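Local coordinates for cytochrome P450 RhF (Acinetobacter radioresistens, PDB 6RO8), which probably oxidises organic substrates as a monooxygenase, its cytochrome P450 heme domain, the part in this structure, holding a cysteine-ligated heme iron, at residues T67-V72 with A346-D351; A84-E89 with R321-T326; V317-R322 with F342-S347. One frame throughout, in Å; residues are numbered along the deposited sequence.

Contact 1. Residues T67-V72 with A346-D351; sequences TRYEDV and ASANHD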
loop_
_atom_site.group_PDB
_atom_site.type_symbol
_atom_site.label_atom_id
_atom_site.label_comp_id
_atom_site.label_asym_id
_atom_site.label_seq_id
_atom_site.Cartn_x
_atom_site.Cartn_y
_atom_site.Cartn_z
ATOM N N THR A 67 11.779 10.792 -9.128
ATOM C CA THR A 67 10.509 11.479 -9.331
ATOM C C THR A 67 9.839 11.196 -10.665
ATOM O O THR A 67 8.631 11.416 -10.775
ATOM C CB THR A 67 10.692 12.997 -9.203
ATOM O OG1 THR A 67 11.478 13.479 -10.298
ATOM C CG2 THR A 67 11.358 13.366 -7.858
ATOM N N ARG A 68 10.567 10.697 -11.665
ATOM C CA ARG A 68 10.053 10.562 -13.023
ATOM C C ARG A 68 9.592 9.147 -13.344
ATOM O O ARG A 68 10.099 8.168 -12.793
ATOM C CB ARG A 68 11.114 10.975 -14.035
ATOM C CG ARG A 68 11.243 12.470 -14.154
ATOM C CD ARG A 68 12.087 12.834 -15.327
ATOM N NE ARG A 68 12.034 14.268 -15.530
ATOM C CZ ARG A 68 12.785 14.917 -16.404
ATOM N NH1 ARG A 68 13.651 14.244 -17.144
ATOM N NH2 ARG A 68 12.681 16.233 -16.522
ATOM N N TYR A 69 8.660 9.055 -14.303
ATOM C CA TYR A 69 8.043 7.774 -14.636
ATOM C C TYR A 69 9.065 6.782 -15.190
ATOM O O TYR A 69 9.134 5.631 -14.743
ATOM C CB TYR A 69 6.890 7.982 -15.624
ATOM C CG TYR A 69 6.214 6.682 -16.031
ATOM C CD1 TYR A 69 5.145 6.171 -15.305
ATOM C CD2 TYR A 69 6.669 5.950 -17.122
ATOM C CE1 TYR A 69 4.551 4.991 -15.659
ATOM C CE2 TYR A 69 6.079 4.760 -17.478
ATOM C CZ TYR A 69 5.014 4.292 -16.752
ATOM O OH TYR A 69 4.421 3.101 -17.112
ATOM N N GLU A 70 9.875 7.204 -16.164
ATOM C CA GLU A 70 10.815 6.264 -16.769
ATOM C C GLU A 70 11.879 5.800 -15.773
ATOM O O GLU A 70 12.229 4.615 -15.751
ATOM C CB GLU A 70 11.462 6.880 -18.005
ATOM C CG GLU A 70 10.573 6.929 -19.243
ATOM C CD GLU A 70 9.992 5.569 -19.648
ATOM O OE1 GLU A 70 10.592 4.519 -19.323
ATOM O OE2 GLU A 70 8.924 5.552 -20.304
ATOM N N ASP A 71 12.401 6.705 -14.936
ATOM C CA ASP A 71 13.398 6.302 -13.944
ATOM C C ASP A 71 12.819 5.288 -12.966
ATOM O O ASP A 71 13.433 4.242 -12.706
ATOM C CB ASP A 71 13.926 7.510 -13.162
ATOM C CG ASP A 71 14.569 8.567 -14.036
ATOM O OD1 ASP A 71 15.195 8.210 -15.059
ATOM O OD2 ASP A 71 14.453 9.766 -13.676
ATOM N N VAL A 72 11.641 5.596 -12.392
ATOM C CA VAL A 72 11.029 4.701 -11.412
ATOM C C VAL A 72 10.776 3.329 -12.034
ATOM O O VAL A 72 11.082 2.291 -11.434
ATOM C CB VAL A 72 9.738 5.325 -10.846
ATOM C CG1 VAL A 72 8.924 4.289 -10.007
ATOM C CG2 VAL A 72 10.067 6.589 -10.029
ATOM N N ALA A 346 3.735 7.985 -6.758
ATOM C CA ALA A 346 2.805 9.098 -6.938
ATOM C C ALA A 346 3.365 10.129 -7.911
ATOM O O ALA A 346 2.642 10.644 -8.769
ATOM C CB ALA A 346 2.501 9.756 -5.592
ATOM N N SER A 347 4.661 10.430 -7.802
ATOM C CA SER A 347 5.288 11.399 -8.690
ATOM C C SER A 347 5.364 10.867 -10.109
ATOM O O SER A 347 5.123 11.604 -11.076
ATOM C CB SER A 347 6.684 11.738 -8.180
ATOM O OG SER A 347 7.344 12.575 -9.096
ATOM N N ALA A 348 5.732 9.590 -10.246
ATOM C CA ALA A 348 5.862 8.996 -11.569
ATOM C C ALA A 348 4.517 8.956 -12.276
ATOM O O ALA A 348 4.440 9.096 -13.507
ATOM C CB ALA A 348 6.436 7.590 -11.452
ATOM N N ASN A 349 3.445 8.748 -11.504
ATOM C CA ASN A 349 2.103 8.687 -12.053
ATOM C C ASN A 349 1.576 10.058 -12.426
ATOM O O ASN A 349 0.576 10.138 -13.154
ATOM C CB ASN A 349 1.162 8.003 -11.071
ATOM C CG ASN A 349 1.483 6.525 -10.898
ATOM O OD1 ASN A 349 2.253 5.949 -11.683
ATOM N ND2 ASN A 349 0.865 5.887 -9.889
ATOM N N HIS A 350 2.235 11.129 -11.974
ATOM C CA HIS A 350 1.891 12.476 -12.398
ATOM C C HIS A 350 2.948 13.058 -13.321
ATOM O O HIS A 350 3.033 14.282 -13.475
ATOM C CB HIS A 350 1.675 13.360 -11.180
ATOM C CG HIS A 350 0.378 13.101 -10.487
ATOM N ND1 HIS A 350 -0.678 13.983 -10.529
ATOM C CD2 HIS A 350 -0.047 12.040 -9.761
ATOM C CE1 HIS A 350 -1.689 13.491 -9.836
ATOM N NE2 HIS A 350 -1.338 12.305 -9.373
ATOM N N ASP A 351 3.768 12.191 -13.919
ATOM C CA ASP A 351 4.829 12.608 -14.827
ATOM C C ASP A 351 4.213 13.059 -16.148
ATOM O O ASP A 351 3.691 12.242 -16.924
ATOM C CB ASP A 351 5.823 11.468 -15.036
ATOM C CG ASP A 351 7.115 11.923 -15.716
ATOM O OD1 ASP A 351 7.157 13.061 -16.241
ATOM O OD2 ASP A 351 8.083 11.132 -15.744
#
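The N-terminus of helix 69-77, which follows strand 63-66 of the mixed P450 sheet, packs here against the short helix 345-349 and the turn after it. Arg68 takes the N-cap position, and the first helical N-H, that of Tyr69, is received by the carboxylate of Asp351. The bond from Tyr69 N to Asp351 OD2 is 2.6 Å long and nearly straight (172°), and it uses the anti lone pair of OD2. Asp351 reaches it because CG stands anti to its own backbone N (chi1 -167°); OD1 turns to the backbone N of Leu353. One turn back, Ser347 OG lies beside Thr67 O in a hydrogen bond modelled too short for its length to be trusted, and also pairs with Arg50. Between these two polar links the methyl of Ala348 packs on the start of the helix, with Ala348 CB 3.6 Å from Tyr69 CA and 4.0 Å from Val72 CG2. The Tyr69 ring presents its edge to Ala348 O, with CD1 3.5 Å away, while its hydroxyl bonds to Glu370 O and its ring stacks with His354. A carboxylate at a helix N-terminus faces the positive end of the helix dipole, so Asp351 is probably stabilised in its charged form.

Contact 2. Residues A84-E89 with R321-T326; sequences ACNALE and RRQVTT. With HEM (protoporphyrin IX containing Fe), chain B.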
loop_
_atom_site.group_PDB
_atom_site.type_symbol
_atom_site.label_atom_id
_atom_site.label_comp_id
_atom_site.label_asym_id
_atom_site.label_seq_id
_atom_site.Cartn_x
_atom_site.Cartn_y
_atom_site.Cartn_z
ATOM N N ALA A 84 15.013 -5.243 -3.287
ATOM C CA ALA A 84 13.878 -4.941 -2.441
ATOM C C ALA A 84 14.171 -5.111 -0.963
ATOM O O ALA A 84 13.247 -4.980 -0.156
ATOM C CB ALA A 84 12.701 -5.840 -2.832
ATOM N N CYS A 85 15.429 -5.393 -0.591
ATOM C CA CYS A 85 15.734 -5.807 0.779
ATOM C C CYS A 85 15.272 -4.776 1.800
ATOM O O CYS A 85 14.778 -5.140 2.873
ATOM C CB CYS A 85 17.227 -6.093 0.920
ATOM S SG CYS A 85 18.355 -4.698 0.621
ATOM N N ASN A 86 15.346 -3.499 1.462
ATOM C CA ASN A 86 14.923 -2.460 2.381
ATOM C C ASN A 86 13.431 -2.140 2.300
ATOM O O ASN A 86 12.986 -1.227 3.001
ATOM C CB ASN A 86 15.733 -1.183 2.127
ATOM C CG ASN A 86 15.469 -0.597 0.754
ATOM O OD1 ASN A 86 15.057 -1.308 -0.174
ATOM N ND2 ASN A 86 15.667 0.702 0.622
ATOM N N ALA A 87 12.641 -2.866 1.497
ATOM C CA ALA A 87 11.252 -2.459 1.279
ATOM C C ALA A 87 10.438 -2.450 2.569
ATOM O O ALA A 87 9.458 -1.702 2.668
ATOM C CB ALA A 87 10.578 -3.357 0.236
ATOM N N LEU A 88 10.812 -3.265 3.560
ATOM C CA LEU A 88 10.109 -3.281 4.840
ATOM C C LEU A 88 11.013 -2.857 5.990
ATOM O O LEU A 88 10.665 -3.042 7.165
ATOM C CB LEU A 88 9.515 -4.659 5.116
ATOM C CG LEU A 88 8.499 -5.192 4.104
ATOM C CD1 LEU A 88 8.171 -6.628 4.474
ATOM C CD2 LEU A 88 7.205 -4.307 4.016
ATOM N N GLU A 89 12.155 -2.265 5.662
ATOM C CA GLU A 89 13.107 -1.801 6.651
ATOM C C GLU A 89 12.578 -0.585 7.403
ATOM O O GLU A 89 11.898 0.273 6.838
ATOM C CB GLU A 89 14.410 -1.479 5.937
ATOM C CG GLU A 89 15.530 -0.863 6.750
ATOM C CD GLU A 89 16.663 -0.469 5.842
ATOM O OE1 GLU A 89 16.677 0.688 5.376
ATOM O OE2 GLU A 89 17.508 -1.335 5.550
ATOM N N ARG A 321 10.569 1.563 -2.029
ATOM C CA ARG A 321 11.994 1.713 -1.756
ATOM C C ARG A 321 12.829 0.613 -2.405
ATOM O O ARG A 321 12.378 -0.530 -2.596
ATOM C CB ARG A 321 12.254 1.730 -0.257
ATOM C CG ARG A 321 11.648 2.922 0.467
ATOM C CD ARG A 321 11.980 2.848 1.950
ATOM N NE ARG A 321 11.158 1.861 2.633
ATOM C CZ ARG A 321 11.356 1.432 3.875
ATOM N NH1 ARG A 321 12.397 1.892 4.607
ATOM N NH2 ARG A 321 10.508 0.534 4.378
ATOM N N ARG A 322 14.063 0.975 -2.742
ATOM C CA ARG A 322 15.034 0.038 -3.278
ATOM C C ARG A 322 16.374 0.313 -2.619
ATOM O O ARG A 322 16.623 1.414 -2.117
ATOM C CB ARG A 322 15.159 0.150 -4.812
ATOM C CG ARG A 322 14.008 -0.460 -5.578
ATOM C CD ARG A 322 13.832 -1.908 -5.182
ATOM N NE ARG A 322 12.856 -2.606 -6.019
ATOM C CZ ARG A 322 11.630 -2.944 -5.624
ATOM N NH1 ARG A 322 11.220 -2.637 -4.403
ATOM N NH2 ARG A 322 10.825 -3.599 -6.447
ATOM N N GLN A 323 17.241 -0.695 -2.613
ATOM C CA GLN A 323 18.616 -0.529 -2.158
ATOM C C GLN A 323 19.560 -0.961 -3.260
ATOM O O GLN A 323 19.318 -1.962 -3.934
ATOM C CB GLN A 323 18.924 -1.325 -0.896
ATOM C CG GLN A 323 20.149 -0.773 -0.185
ATOM C CD GLN A 323 20.390 -1.381 1.173
ATOM O OE1 GLN A 323 19.610 -1.186 2.102
ATOM N NE2 GLN A 323 21.489 -2.113 1.302
ATOM N N VAL A 324 20.624 -0.202 -3.438
ATOM C CA VAL A 324 21.573 -0.423 -4.522
ATOM C C VAL A 324 22.637 -1.422 -4.062
ATOM O O VAL A 324 23.216 -1.288 -2.970
ATOM C CB VAL A 324 22.191 0.914 -4.969
ATOM C CG1 VAL A 324 23.257 0.713 -6.033
ATOM C CG2 VAL A 324 21.082 1.851 -5.463
ATOM N N THR A 325 22.883 -2.438 -4.894
ATOM C CA THR A 325 23.756 -3.555 -4.556
ATOM C C THR A 325 25.120 -3.489 -5.233
ATOM O O THR A 325 26.087 -4.047 -4.706
ATOM C CB THR A 325 23.077 -4.874 -4.932
ATOM O OG1 THR A 325 22.678 -4.813 -6.308
ATOM C CG2 THR A 325 21.842 -5.114 -4.059
ATOM N N THR A 326 25.216 -2.856 -6.402
ATOM C CA THR A 326 26.493 -2.537 -7.025
ATOM C C THR A 326 26.383 -1.139 -7.602
ATOM O O THR A 326 25.282 -0.661 -7.868
ATOM C CB THR A 326 26.872 -3.533 -8.131
ATOM O OG1 THR A 326 28.181 -3.214 -8.648
ATOM C CG2 THR A 326 25.843 -3.479 -9.252
HETATM C CHA HEM B . 3.631 -6.136 -3.766
HETATM C CHB HEM B . 0.836 -2.151 -3.729
HETATM C CHC HEM B . -3.024 -4.754 -2.278
HETATM C CHD HEM B . -0.079 -8.597 -1.876
HETATM C C1A HEM B . 3.231 -4.821 -3.870
HETATM C C2A HEM B . 4.054 -3.680 -4.229
HETATM C C3A HEM B . 3.289 -2.593 -4.218
HETATM C C4A HEM B . 1.940 -2.982 -3.844
HETATM C CMA HEM B . 3.781 -1.168 -4.547
HETATM C CAA HEM B . 5.558 -3.710 -4.582
HETATM C CBA HEM B . 5.658 -3.713 -6.095
HETATM C CGA HEM B . 7.085 -3.829 -6.556
HETATM O O1A HEM B . 8.001 -3.873 -5.699
HETATM O O2A HEM B . 7.294 -3.880 -7.791
HETATM C C1B HEM B . -0.454 -2.518 -3.426
HETATM C C2B HEM B . -1.620 -1.663 -3.530
HETATM C C3B HEM B . -2.692 -2.378 -3.113
HETATM C C4B HEM B . -2.234 -3.711 -2.742
HETATM C CMB HEM B . -1.562 -0.195 -4.032
HETATM C CAB HEM B . -4.184 -1.977 -3.038
HETATM C CBB HEM B . -4.716 -0.877 -3.570
HETATM C C1C HEM B . -2.569 -6.031 -2.037
HETATM C C2C HEM B . -3.332 -7.167 -1.548
HETATM C C3C HEM B . -2.487 -8.220 -1.451
HETATM C C4C HEM B . -1.185 -7.786 -1.870
HETATM C CMC HEM B . -4.841 -7.115 -1.224
HETATM C CAC HEM B . -2.712 -9.688 -0.994
HETATM C CBC HEM B . -3.891 -10.137 -0.561
HETATM C C1D HEM B . 1.180 -8.276 -2.321
HETATM C C2D HEM B . 2.319 -9.162 -2.340
HETATM C C3D HEM B . 3.340 -8.497 -2.868
HETATM C C4D HEM B . 2.890 -7.151 -3.205
HETATM C CMD HEM B . 2.364 -10.622 -1.839
HETATM C CAD HEM B . 4.760 -9.082 -3.045
HETATM C CBD HEM B . 4.923 -9.806 -4.374
HETATM C CGD HEM B . 6.397 -9.935 -4.687
HETATM O O1D HEM B . 7.219 -9.480 -3.865
HETATM O O2D HEM B . 6.764 -10.478 -5.759
HETATM N NA HEM B . 1.957 -4.351 -3.630
HETATM N NB HEM B . -0.866 -3.752 -2.944
HETATM N NC HEM B . -1.264 -6.456 -2.216
HETATM N ND HEM B . 1.563 -7.057 -2.860
HETATM FE FE HEM B . 0.316 -5.422 -2.907
HETATM O O HOH W 1 9.009 0.772 1.997
HETATM O O HOH W 2 1.066 -4.981 -0.776
#
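The loop 84-89, just after strand 82-83, folds over strand 320-324 of the P450 mixed sheet beside a heme propionate. Hydrogen bonds from the Arg321 guanidinium to loop carbonyls dominate. Its NH1 and NH2 grip one atom end-on, each lying 2.8 Å from Glu89 O, which sits in the guanidinium plane; only NH2 approaches in the carbonyl plane, on a lone pair. NH2 also makes a weak bond to Ala87 O, and a water, its legs modelled short, bridges Arg321 NE to that same carbonyl. The bend at chi3 (-76°) turns the guanidinium toward the carbonyls of Ala87 and Glu89, and Tyr63 OH holds NH1 from outside. Asn86 O rests over the centre of one face, 3.2 Å above the plane. A second polar link is weak: Asn86 ND2 to Arg322 O at 3.0 Å. Charge governs the acidic end of Glu89, which forms a salt bridge with Lys340; Gln323 OE1 is bonded to the same lysine. Van der Waals contact joins Cys85 SG to Gln323 CB at 3.7 Å, and Ala84 CB lies over a face of the Arg322 guanidinium. That guanidinium is held at two nitrogens: NH1 donates to Arg321 O, and at its edge Arg322 NH2 donates to heme propionate oxygen O1A over 2.9 Å (165°).

Contact 3. Residues V317-R322 with F342-S347; sequences VVAWRR and FLVSAS. With HEM (protoporphyrin IX containing Fe), chain B; HIS (histidine), chain C.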
loop_
_atom_site.group_PDB
_atom_site.type_symbol
_atom_site.label_atom_id
_atom_site.label_comp_id
_atom_site.label_asym_id
_atom_site.label_seq_id
_atom_site.Cartn_x
_atom_site.Cartn_y
_atom_site.Cartn_z
ATOM N N VAL A 317 -0.338 3.522 -2.344
ATOM C CA VAL A 317 1.116 3.532 -2.232
ATOM C C VAL A 317 1.644 4.701 -3.057
ATOM O O VAL A 317 1.453 4.750 -4.278
ATOM C CB VAL A 317 1.730 2.206 -2.703
ATOM C CG1 VAL A 317 3.264 2.290 -2.652
ATOM C CG2 VAL A 317 1.215 1.049 -1.845
ATOM N N VAL A 318 2.307 5.643 -2.395
ATOM C CA VAL A 318 2.835 6.836 -3.051
ATOM C C VAL A 318 4.348 6.812 -3.196
ATOM O O VAL A 318 4.887 7.626 -3.965
ATOM C CB VAL A 318 2.409 8.117 -2.306
ATOM C CG1 VAL A 318 0.872 8.327 -2.420
ATOM C CG2 VAL A 318 2.847 8.049 -0.844
ATOM N N ALA A 319 5.050 5.923 -2.484
ATOM C CA ALA A 319 6.506 5.818 -2.556
ATOM C C ALA A 319 6.932 4.444 -2.057
ATOM O O ALA A 319 6.503 4.015 -0.985
ATOM C CB ALA A 319 7.179 6.898 -1.715
ATOM N N TRP A 320 7.768 3.759 -2.824
ATOM C CA TRP A 320 8.337 2.480 -2.433
ATOM C C TRP A 320 9.865 2.593 -2.492
ATOM O O TRP A 320 10.419 3.607 -2.934
ATOM C CB TRP A 320 7.792 1.354 -3.329
ATOM C CG TRP A 320 7.627 0.039 -2.630
ATOM C CD1 TRP A 320 8.196 -1.156 -2.993
ATOM C CD2 TRP A 320 6.850 -0.231 -1.451
ATOM N NE1 TRP A 320 7.830 -2.150 -2.108
ATOM C CE2 TRP A 320 7.005 -1.612 -1.154
ATOM C CE3 TRP A 320 6.053 0.556 -0.608
ATOM C CZ2 TRP A 320 6.378 -2.223 -0.064
ATOM C CZ3 TRP A 320 5.447 -0.052 0.492
ATOM C CH2 TRP A 320 5.606 -1.432 0.744
ATOM N N ARG A 321 10.569 1.563 -2.029
ATOM C CA ARG A 321 11.994 1.713 -1.756
ATOM C C ARG A 321 12.829 0.613 -2.405
ATOM O O ARG A 321 12.378 -0.530 -2.596
ATOM C CB ARG A 321 12.254 1.730 -0.257
ATOM C CG ARG A 321 11.648 2.922 0.467
ATOM C CD ARG A 321 11.980 2.848 1.950
ATOM N NE ARG A 321 11.158 1.861 2.633
ATOM C CZ ARG A 321 11.356 1.432 3.875
ATOM N NH1 ARG A 321 12.397 1.892 4.607
ATOM N NH2 ARG A 321 10.508 0.534 4.378
ATOM N N ARG A 322 14.063 0.975 -2.742
ATOM C CA ARG A 322 15.034 0.038 -3.278
ATOM C C ARG A 322 16.374 0.313 -2.619
ATOM O O ARG A 322 16.623 1.414 -2.117
ATOM C CB ARG A 322 15.159 0.150 -4.812
ATOM C CG ARG A 322 14.008 -0.460 -5.578
ATOM C CD ARG A 322 13.832 -1.908 -5.182
ATOM N NE ARG A 322 12.856 -2.606 -6.019
ATOM C CZ ARG A 322 11.630 -2.944 -5.624
ATOM N NH1 ARG A 322 11.220 -2.637 -4.403
ATOM N NH2 ARG A 322 10.825 -3.599 -6.447
ATOM N N PHE A 342 14.201 6.120 -2.773
ATOM C CA PHE A 342 12.744 6.251 -2.753
ATOM C C PHE A 342 12.248 6.345 -4.186
ATOM O O PHE A 342 12.613 7.273 -4.915
ATOM C CB PHE A 342 12.297 7.477 -1.958
ATOM C CG PHE A 342 11.887 7.157 -0.561
ATOM C CD1 PHE A 342 10.830 6.288 -0.327
ATOM C CD2 PHE A 342 12.570 7.684 0.514
ATOM C CE1 PHE A 342 10.458 5.969 0.967
ATOM C CE2 PHE A 342 12.214 7.366 1.805
ATOM C CZ PHE A 342 11.158 6.506 2.035
ATOM N N LEU A 343 11.456 5.369 -4.597
ATOM C CA LEU A 343 10.783 5.405 -5.895
ATOM C C LEU A 343 9.424 6.052 -5.668
ATOM O O LEU A 343 8.494 5.384 -5.209
ATOM C CB LEU A 343 10.619 3.996 -6.457
ATOM C CG LEU A 343 11.818 3.287 -7.098
ATOM C CD1 LEU A 343 13.025 3.228 -6.180
ATOM C CD2 LEU A 343 11.418 1.888 -7.580
ATOM N N VAL A 344 9.280 7.344 -5.973
ATOM C CA VAL A 344 8.048 8.062 -5.605
ATOM C C VAL A 344 7.020 7.838 -6.713
ATOM O O VAL A 344 6.868 8.646 -7.629
ATOM C CB VAL A 344 8.294 9.537 -5.326
ATOM C CG1 VAL A 344 7.000 10.178 -4.836
ATOM C CG2 VAL A 344 9.345 9.678 -4.293
ATOM N N SER A 345 6.271 6.735 -6.588
ATOM C CA SER A 345 5.342 6.333 -7.642
ATOM C C SER A 345 4.191 7.324 -7.827
ATOM O O SER A 345 3.699 7.483 -8.949
ATOM C CB SER A 345 4.798 4.939 -7.357
ATOM O OG SER A 345 4.552 4.780 -5.983
ATOM N N ALA A 346 3.735 7.985 -6.758
ATOM C CA ALA A 346 2.805 9.098 -6.938
ATOM C C ALA A 346 3.365 10.129 -7.911
ATOM O O ALA A 346 2.642 10.644 -8.769
ATOM C CB ALA A 346 2.501 9.756 -5.592
ATOM N N SER A 347 4.661 10.430 -7.802
ATOM C CA SER A 347 5.288 11.399 -8.690
ATOM C C SER A 347 5.364 10.867 -10.109
ATOM O O SER A 347 5.123 11.604 -11.076
ATOM C CB SER A 347 6.684 11.738 -8.180
ATOM O OG SER A 347 7.344 12.575 -9.096
HETATM C CHA HEM B . 3.631 -6.136 -3.766
HETATM C CHB HEM B . 0.836 -2.151 -3.729
HETATM C CHC HEM B . -3.024 -4.754 -2.278
HETATM C CHD HEM B . -0.079 -8.597 -1.876
HETATM C C1A HEM B . 3.231 -4.821 -3.870
HETATM C C2A HEM B . 4.054 -3.680 -4.229
HETATM C C3A HEM B . 3.289 -2.593 -4.218
HETATM C C4A HEM B . 1.940 -2.982 -3.844
HETATM C CMA HEM B . 3.781 -1.168 -4.547
HETATM C CAA HEM B . 5.558 -3.710 -4.582
HETATM C CBA HEM B . 5.658 -3.713 -6.095
HETATM C CGA HEM B . 7.085 -3.829 -6.556
HETATM O O1A HEM B . 8.001 -3.873 -5.699
HETATM O O2A HEM B . 7.294 -3.880 -7.791
HETATM C C1B HEM B . -0.454 -2.518 -3.426
HETATM C C2B HEM B . -1.620 -1.663 -3.530
HETATM C C3B HEM B . -2.692 -2.378 -3.113
HETATM C C4B HEM B . -2.234 -3.711 -2.742
HETATM C CMB HEM B . -1.562 -0.195 -4.032
HETATM C CAB HEM B . -4.184 -1.977 -3.038
HETATM C CBB HEM B . -4.716 -0.877 -3.570
HETATM C C1C HEM B . -2.569 -6.031 -2.037
HETATM C C2C HEM B . -3.332 -7.167 -1.548
HETATM C C3C HEM B . -2.487 -8.220 -1.451
HETATM C C4C HEM B . -1.185 -7.786 -1.870
HETATM C CMC HEM B . -4.841 -7.115 -1.224
HETATM C CAC HEM B . -2.712 -9.688 -0.994
HETATM C CBC HEM B . -3.891 -10.137 -0.561
HETATM C C1D HEM B . 1.180 -8.276 -2.321
HETATM C C2D HEM B . 2.319 -9.162 -2.340
HETATM C C3D HEM B . 3.340 -8.497 -2.868
HETATM C C4D HEM B . 2.890 -7.151 -3.205
HETATM C CMD HEM B . 2.364 -10.622 -1.839
HETATM C CAD HEM B . 4.760 -9.082 -3.045
HETATM C CBD HEM B . 4.923 -9.806 -4.374
HETATM C CGD HEM B . 6.397 -9.935 -4.687
HETATM O O1D HEM B . 7.219 -9.480 -3.865
HETATM O O2D HEM B . 6.764 -10.478 -5.759
HETATM N NA HEM B . 1.957 -4.351 -3.630
HETATM N NB HEM B . -0.866 -3.752 -2.944
HETATM N NC HEM B . -1.264 -6.456 -2.216
HETATM N ND HEM B . 1.563 -7.057 -2.860
HETATM FE FE HEM B . 0.316 -5.422 -2.907
HETATM N N HIS C . 2.507 -3.247 2.713
HETATM C CA HIS C . 2.296 -2.836 1.330
HETATM C C HIS C . 0.846 -3.048 0.906
HETATM O O HIS C . 0.519 -2.863 -0.275
HETATM C CB HIS C . 3.235 -3.599 0.395
HETATM C CG HIS C . 3.394 -5.045 0.747
HETATM N ND1 HIS C . 3.215 -6.059 -0.171
HETATM C CD2 HIS C . 3.714 -5.649 1.916
HETATM C CE1 HIS C . 3.419 -7.224 0.419
HETATM N NE2 HIS C . 3.723 -7.003 1.685
HETATM O OXT HIS C . -0.005 -3.402 1.723
HETATM O O HOH W 2 1.066 -4.981 -0.776
#
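Val317 O lies beside Ser345 OG across the entry to an antiparallel pairing of strands 320-324 and 340-343 in the P450 mixed sheet, and Val317 CG2 lies 3.7 Å from the heme meso carbon CHB. Next, Val318 O receives the N-H of Ala346 at 3.0 Å, the donor standing above the carbonyl plane, while Val318 CB packs on the Ala346 methyl. This bond ties the chain before the strand to the first turn of helix 345-349. Ala319 CB touches Phe342 CD1, and the CA-H of Ala319 points at Leu343 O. Trp320 forms the hydrogen-bonded pair with Leu343: Trp320 N donates to Leu343 O, and Leu343 N returns a bond to Trp320 O. The indole leaves the strand for the active site, where heme methyl CMA lies over one ring face and CH2 comes near CB of the bound histidine. Arg321 and Phe342 make the neighbouring non-hydrogen-bonded pair; their side chains run side by side in the same direction, guanidinium and ring planes 19° apart, with Arg321 CG 3.3 Å from Phe342 CE1. Arg322 lays its aliphatic part across the side chain of Leu343, Arg322 CG being 3.9 Å from Leu343 CD1.

Overall arrangement
Contact 3 is the most central of the three, its centre about 10 Å from that of the chain; contacts 1 and 2 both lie about 17 Å out, contact 1 still buried and contact 2 only partly so. Strand 320-324 serves contacts 2 and 3, which share Arg321 and Arg322 and both touch the heme; helix 345-349 serves contacts 1 and 3, which share Ala346 and Ser347. Contacts 1 and 2 do not meet, their nearest atoms about 7 Å apart. Chemistry follows place: backbone pairing and apolar side chains in contact 3, a carboxylate at a helix start in contact 1, and arginine holding loop carbonyls in contact 2.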